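Local coordinates for Phi class glutathione transferase GSTF1 (Populus tremula x Populus tremuloides, PDB 4RI6), which probably catalyses the conjugation of glutathione to electrophilic compounds, releasing a halide from halogenated substrates, as a detoxifying enzyme of the cytoplasm, at residues I72-C77 with N98-V103; E104-T109 with D166-P171. All coordinates share one frame; numbering follows the deposited sequence.

Contact 1: residues I72-C77 with N98-V103; sequences ICRYIC and NIDQWV
Arg-74 and Asp-100 reach for each other across the gap between helix 69-79 and helix 93-122, with CA atoms 9.8 Å apart, a spacing bridged mainly by the long arginine, with the short aspartate reaching back. The arginine leaves its helix toward the other segment and bends at chi3 (-72°), which swings the guanidinium round at the end of the chain. Asp-100 starts off along the flank of its own helix, and CG, anti to the backbone N (chi1 -163°), carries the carboxylate over to the arginine. The two side chains meet at about a right angle, and their flat groups stand nearly perpendicular, 83° apart. NH1 of Arg-74 therefore meets Asp-100 through one oxygen, OD1, at 3.4 Å, in a long salt bridge rather than a paired, coplanar one. Val-103, one turn further along, lays CG1 beside the guanidinium edge, 4.1 Å from NH1 of Arg-74; its short branched side chain supplies apolar contact without competing for the charge.

The stronger polar partners lie around this pair. Tyr-89 OH bonds both to NH1 of Arg-74 and to OD1 of Asp-100, while Arg-74 of each subunit pairs through NE with Asp-100 of the other and also meets Glu-104 of that subunit. Buried charge is thus shared among several groups, which suits an arginine with its many N-H donors. The arrangement is an ionic network at the dimer interface of the glutathione transferase fold, where the last helix of the thioredoxin-like domain faces the first long helix of the all-helical domain.

Contact 2: residues E104-T109 with D166-P171; sequences ETDGQT and DLSHLP
Asp-106 of helix 93-122 is directed toward Ser-168 and His-169 on helix 164-179, and its atoms divide between the two. CB of Asp-106 sits over the ring of His-169 in an off-centre CH-pi contact, 4.1 Å from the centroid and 3.7 Å from CE1 of His-169. With CG anti to the backbone N (chi1 170°), the carboxylate extends across the gap between the helices, and CG of Asp-106 comes 3.5 Å from OG of Ser-168. OD1 of Asp-106 stands over the centre of the His-169 imidazole, 4.3 Å above its plane. OD2 of Asp-106 receives the hydroxyl of Ser-168, whose OG lies 2.6 Å away and approaches from above the carboxylate plane, 49° out of it. The backbones are close, with CA of Asp-106 and CA of His-169 6.5 Å apart, and at this range serine's one-carbon arm is enough to reach OD2. Arg-70, which lines the glutathione pocket, makes a salt bridge to OD2 of Asp-106. An alanine here would take away the carboxylate, which is likely to leave the Ser-168 hydroxyl without this acceptor and Arg-70 without this anionic partner. The contact lies inside the helical domain, with helix 130-150 supplying Tyr-147 to NE2 of His-169, helix 69-79 reaching the carboxylate through Arg-70 and helix 14-25 the serine hydroxyl through Arg-18.

How the contacts relate
From the N terminus, the chain passes through the strands of the thioredoxin-like domain into helix 69-79, then through a linker to helix 93-122, where contact 1 closes a short loop of 20 residues across the domain boundary. Contact 2 opens on the next turns of that helix and closes a longer loop of 56 residues, containing helix 130-150, when helix 164-179 returns. The two are in series, neither nested nor crossed. Their centres lie 10 Å apart, and they touch where Trp-102 O packs 4.0 Å from CE1 of His-169. Helix 93-122 is thereby tied to helix 69-79 of the thioredoxin-like domain and to helix 164-179 of its own domain, while both contacts also meet the second subunit.

Contact 1: residues I72-C77 with N98-V103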
loop_
_atom_site.group_PDB
_atom_site.type_symbol
_atom_site.label_atom_id
_atom_site.label_comp_id
_atom_site.label_asym_id
_atom_site.label_seq_id
_atom_site.Cartn_x
_atom_site.Cartn_y
_atom_site.Cartn_z
ATOM N N ILE A 72 -4.382 -8.461 5.460
ATOM C CA ILE A 72 -4.682 -9.845 5.803
ATOM C C ILE A 72 -3.382 -10.662 5.894
ATOM O O ILE A 72 -3.190 -11.446 6.821
ATOM C CB ILE A 72 -5.644 -10.468 4.769
ATOM C CG1 ILE A 72 -7.007 -9.769 4.856
ATOM C CG2 ILE A 72 -5.808 -11.974 5.008
ATOM C CD1 ILE A 72 -7.944 -10.076 3.731
ATOM N N CYS A 73 -2.480 -10.455 4.941
ATOM C CA CYS A 73 -1.262 -11.251 4.898
ATOM C C CYS A 73 -0.331 -10.889 6.043
ATOM O O CYS A 73 0.309 -11.763 6.613
ATOM C CB CYS A 73 -0.558 -11.075 3.557
ATOM S SG CYS A 73 -1.436 -11.855 2.178
ATOM N N ARG A 74 -0.261 -9.608 6.406
ATOM C CA ARG A 74 0.577 -9.246 7.536
ATOM C C ARG A 74 0.034 -9.868 8.824
ATOM O O ARG A 74 0.791 -10.309 9.673
ATOM C CB ARG A 74 0.699 -7.722 7.680
ATOM C CG ARG A 74 1.813 -7.165 6.824
ATOM C CD ARG A 74 2.152 -5.717 7.112
ATOM N NE ARG A 74 1.111 -4.850 6.636
ATOM C CZ ARG A 74 1.081 -4.253 5.445
ATOM N NH1 ARG A 74 2.051 -4.364 4.563
ATOM N NH2 ARG A 74 0.059 -3.502 5.144
ATOM N N TYR A 75 -1.280 -9.901 8.971
ATOM C CA TYR A 75 -1.879 -10.512 10.154
ATOM C C TYR A 75 -1.538 -11.996 10.211
ATOM O O TYR A 75 -1.139 -12.513 11.250
ATOM C CB TYR A 75 -3.392 -10.320 10.153
ATOM C CG TYR A 75 -4.100 -11.112 11.219
ATOM C CD1 TYR A 75 -3.983 -10.757 12.559
ATOM C CD2 TYR A 75 -4.882 -12.216 10.893
ATOM C CE1 TYR A 75 -4.617 -11.453 13.529
ATOM C CE2 TYR A 75 -5.522 -12.933 11.869
ATOM C CZ TYR A 75 -5.380 -12.547 13.189
ATOM O OH TYR A 75 -6.020 -13.235 14.190
ATOM N N ILE A 76 -1.681 -12.671 9.080
ATOM C CA ILE A 76 -1.371 -14.094 8.999
ATOM C C ILE A 76 0.081 -14.335 9.410
ATOM O O ILE A 76 0.383 -15.223 10.207
ATOM C CB ILE A 76 -1.631 -14.624 7.570
ATOM C CG1 ILE A 76 -3.128 -14.664 7.276
ATOM C CG2 ILE A 76 -1.034 -16.021 7.378
ATOM C CD1 ILE A 76 -3.481 -14.853 5.819
ATOM N N CYS A 77 0.985 -13.529 8.874
ATOM C CA CYS A 77 2.396 -13.685 9.182
ATOM C C CYS A 77 2.692 -13.401 10.666
ATOM O O CYS A 77 3.554 -14.049 11.277
ATOM C CB CYS A 77 3.222 -12.787 8.256
ATOM S SG CYS A 77 3.276 -13.385 6.528
ATOM N N ASN A 98 12.808 -4.150 6.261
ATOM C CA ASN A 98 13.531 -4.272 5.008
ATOM C C ASN A 98 12.696 -4.910 3.907
ATOM O O ASN A 98 12.748 -4.480 2.760
ATOM C CB ASN A 98 14.817 -5.082 5.211
ATOM C CG ASN A 98 15.548 -5.304 3.925
ATOM O OD1 ASN A 98 15.974 -4.362 3.268
ATOM N ND2 ASN A 98 15.691 -6.557 3.546
ATOM N N ILE A 99 11.932 -5.935 4.260
ATOM C CA ILE A 99 10.969 -6.537 3.348
ATOM C C ILE A 99 9.811 -5.596 3.037
ATOM O O ILE A 99 9.400 -5.441 1.881
ATOM C CB ILE A 99 10.441 -7.849 3.943
ATOM C CG1 ILE A 99 11.570 -8.874 3.963
ATOM C CG2 ILE A 99 9.247 -8.399 3.153
ATOM C CD1 ILE A 99 11.316 -10.027 4.918
ATOM N N ASP A 100 9.324 -4.931 4.077
ATOM C CA ASP A 100 8.119 -4.118 3.965
ATOM C C ASP A 100 8.269 -2.971 2.957
ATOM O O ASP A 100 7.302 -2.626 2.262
ATOM C CB ASP A 100 7.755 -3.570 5.339
ATOM C CG ASP A 100 6.327 -3.068 5.423
ATOM O OD1 ASP A 100 5.406 -3.728 4.916
ATOM O OD2 ASP A 100 6.122 -1.999 6.030
ATOM N N GLN A 101 9.455 -2.379 2.838
ATOM C CA GLN A 101 9.602 -1.290 1.869
ATOM C C GLN A 101 9.356 -1.800 0.440
ATOM O O GLN A 101 8.848 -1.058 -0.388
ATOM C CB GLN A 101 10.979 -0.620 1.980
ATOM C CG GLN A 101 12.117 -1.498 1.540
ATOM C CD GLN A 101 13.479 -0.974 1.955
ATOM O OE1 GLN A 101 13.726 0.239 1.974
ATOM N NE2 GLN A 101 14.370 -1.891 2.310
ATOM N N TRP A 102 9.679 -3.066 0.164
ATOM C CA TRP A 102 9.459 -3.646 -1.169
ATOM C C TRP A 102 8.009 -4.107 -1.302
ATOM O O TRP A 102 7.468 -4.129 -2.401
ATOM C CB TRP A 102 10.458 -4.784 -1.442
ATOM C CG TRP A 102 11.835 -4.242 -1.575
ATOM C CD1 TRP A 102 12.814 -4.235 -0.624
ATOM C CD2 TRP A 102 12.376 -3.561 -2.710
ATOM N NE1 TRP A 102 13.921 -3.596 -1.100
ATOM C CE2 TRP A 102 13.678 -3.166 -2.374
ATOM C CE3 TRP A 102 11.884 -3.253 -3.978
ATOM C CZ2 TRP A 102 14.488 -2.495 -3.255
ATOM C CZ3 TRP A 102 12.681 -2.574 -4.841
ATOM C CH2 TRP A 102 13.972 -2.211 -4.490
ATOM N N VAL A 103 7.355 -4.423 -0.187
ATOM C CA VAL A 103 5.908 -4.663 -0.218
ATOM C C VAL A 103 5.174 -3.353 -0.564
ATOM O O VAL A 103 4.235 -3.341 -1.368
ATOM C CB VAL A 103 5.399 -5.226 1.112
ATOM C CG1 VAL A 103 3.877 -5.427 1.065
ATOM C CG2 VAL A 103 6.098 -6.546 1.436
#

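Contact 2: residues E104-T109 with D166-P171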
loop_
_atom_site.group_PDB
_atom_site.type_symbol
_atom_site.label_atom_id
_atom_site.label_comp_id
_atom_site.label_asym_id
_atom_site.label_seq_id
_atom_site.Cartn_x
_atom_site.Cartn_y
_atom_site.Cartn_z
ATOM N N GLU A 104 5.624 -2.238 0.007
ATOM C CA GLU A 104 5.026 -0.940 -0.327
ATOM C C GLU A 104 5.312 -0.592 -1.788
ATOM O O GLU A 104 4.504 0.053 -2.456
ATOM C CB GLU A 104 5.552 0.154 0.609
ATOM C CG GLU A 104 4.975 0.095 1.980
ATOM C CD GLU A 104 3.484 0.365 1.962
ATOM O OE1 GLU A 104 3.061 1.296 1.261
ATOM O OE2 GLU A 104 2.729 -0.358 2.635
ATOM N N THR A 105 6.485 -0.974 -2.285
ATOM C CA THR A 105 6.790 -0.767 -3.692
ATOM C C THR A 105 5.817 -1.551 -4.578
ATOM O O THR A 105 5.369 -1.036 -5.597
ATOM C CB THR A 105 8.273 -1.118 -3.968
ATOM O OG1 THR A 105 9.078 -0.175 -3.249
ATOM C CG2 THR A 105 8.617 -1.027 -5.445
ATOM N N ASP A 106 5.456 -2.764 -4.191
ATOM C CA ASP A 106 4.368 -3.437 -4.883
ATOM C C ASP A 106 3.089 -2.594 -4.823
ATOM O O ASP A 106 2.481 -2.292 -5.841
ATOM C CB ASP A 106 4.093 -4.828 -4.302
ATOM C CG ASP A 106 2.824 -5.429 -4.855
ATOM O OD1 ASP A 106 2.705 -5.476 -6.093
ATOM O OD2 ASP A 106 1.935 -5.827 -4.074
ATOM N N GLY A 107 2.676 -2.214 -3.623
ATOM C CA GLY A 107 1.412 -1.522 -3.465
ATOM C C GLY A 107 1.289 -0.184 -4.168
ATOM O O GLY A 107 0.206 0.163 -4.655
ATOM N N GLN A 108 2.386 0.569 -4.220
ATOM C CA GLN A 108 2.382 1.935 -4.726
ATOM C C GLN A 108 2.989 2.140 -6.098
ATOM O O GLN A 108 2.673 3.112 -6.763
ATOM C CB GLN A 108 3.142 2.838 -3.747
ATOM C CG GLN A 108 2.535 2.898 -2.363
ATOM C CD GLN A 108 1.086 3.329 -2.395
ATOM O OE1 GLN A 108 0.771 4.371 -2.920
ATOM N NE2 GLN A 108 0.201 2.499 -1.890
ATOM N N THR A 109 3.873 1.237 -6.518
ATOM C CA THR A 109 4.692 1.485 -7.712
ATOM C C THR A 109 4.487 0.434 -8.826
ATOM O O THR A 109 4.151 0.771 -9.956
ATOM C CB THR A 109 6.173 1.580 -7.275
ATOM O OG1 THR A 109 6.274 2.640 -6.317
ATOM C CG2 THR A 109 7.089 1.850 -8.469
ATOM N N ASP A 166 8.397 -10.465 -2.561
ATOM C CA ASP A 166 8.369 -11.200 -3.830
ATOM C C ASP A 166 6.992 -11.800 -4.075
ATOM O O ASP A 166 6.433 -11.685 -5.172
ATOM C CB ASP A 166 9.431 -12.287 -3.839
ATOM C CG ASP A 166 10.781 -11.760 -3.434
ATOM O OD1 ASP A 166 11.422 -11.048 -4.241
ATOM O OD2 ASP A 166 11.201 -12.070 -2.306
ATOM N N LEU A 167 6.438 -12.413 -3.031
ATOM C CA LEU A 167 5.138 -13.063 -3.112
ATOM C C LEU A 167 4.092 -12.103 -3.644
ATOM O O LEU A 167 3.305 -12.456 -4.521
ATOM C CB LEU A 167 4.736 -13.625 -1.744
ATOM C CG LEU A 167 3.479 -14.485 -1.666
ATOM C CD1 LEU A 167 3.523 -15.352 -0.415
ATOM C CD2 LEU A 167 2.199 -13.632 -1.687
ATOM N N SER A 168 4.137 -10.863 -3.174
ATOM C CA SER A 168 3.095 -9.921 -3.507
ATOM C C SER A 168 3.084 -9.547 -5.002
ATOM O O SER A 168 2.044 -9.079 -5.505
ATOM C CB SER A 168 3.251 -8.671 -2.614
ATOM O OG SER A 168 2.060 -7.927 -2.538
ATOM N N HIS A 169 4.213 -9.773 -5.698
ATOM C CA HIS A 169 4.316 -9.528 -7.142
ATOM C C HIS A 169 3.778 -10.673 -8.007
ATOM O O HIS A 169 3.543 -10.495 -9.200
ATOM C CB HIS A 169 5.762 -9.265 -7.550
ATOM C CG HIS A 169 6.301 -7.963 -7.077
ATOM N ND1 HIS A 169 6.681 -7.729 -5.767
ATOM C CD2 HIS A 169 6.505 -6.798 -7.740
ATOM C CE1 HIS A 169 7.086 -6.475 -5.650
ATOM N NE2 HIS A 169 6.987 -5.888 -6.828
ATOM N N LEU A 170 3.591 -11.839 -7.406
ATOM C CA LEU A 170 3.186 -13.006 -8.174
ATOM C C LEU A 170 1.837 -12.832 -8.899
ATOM O O LEU A 170 1.737 -13.200 -10.067
ATOM C CB LEU A 170 3.142 -14.246 -7.274
ATOM C CG LEU A 170 4.518 -14.823 -6.928
ATOM C CD1 LEU A 170 4.441 -15.836 -5.783
ATOM C CD2 LEU A 170 5.156 -15.463 -8.154
ATOM N N PRO A 171 0.803 -12.270 -8.236
ATOM C CA PRO A 171 -0.498 -12.322 -8.936
ATOM C C PRO A 171 -0.558 -11.515 -10.239
ATOM O O PRO A 171 -1.011 -12.042 -11.258
ATOM C CB PRO A 171 -1.475 -11.776 -7.891
ATOM C CG PRO A 171 -0.828 -12.126 -6.578
ATOM C CD PRO A 171 0.644 -11.918 -6.812
#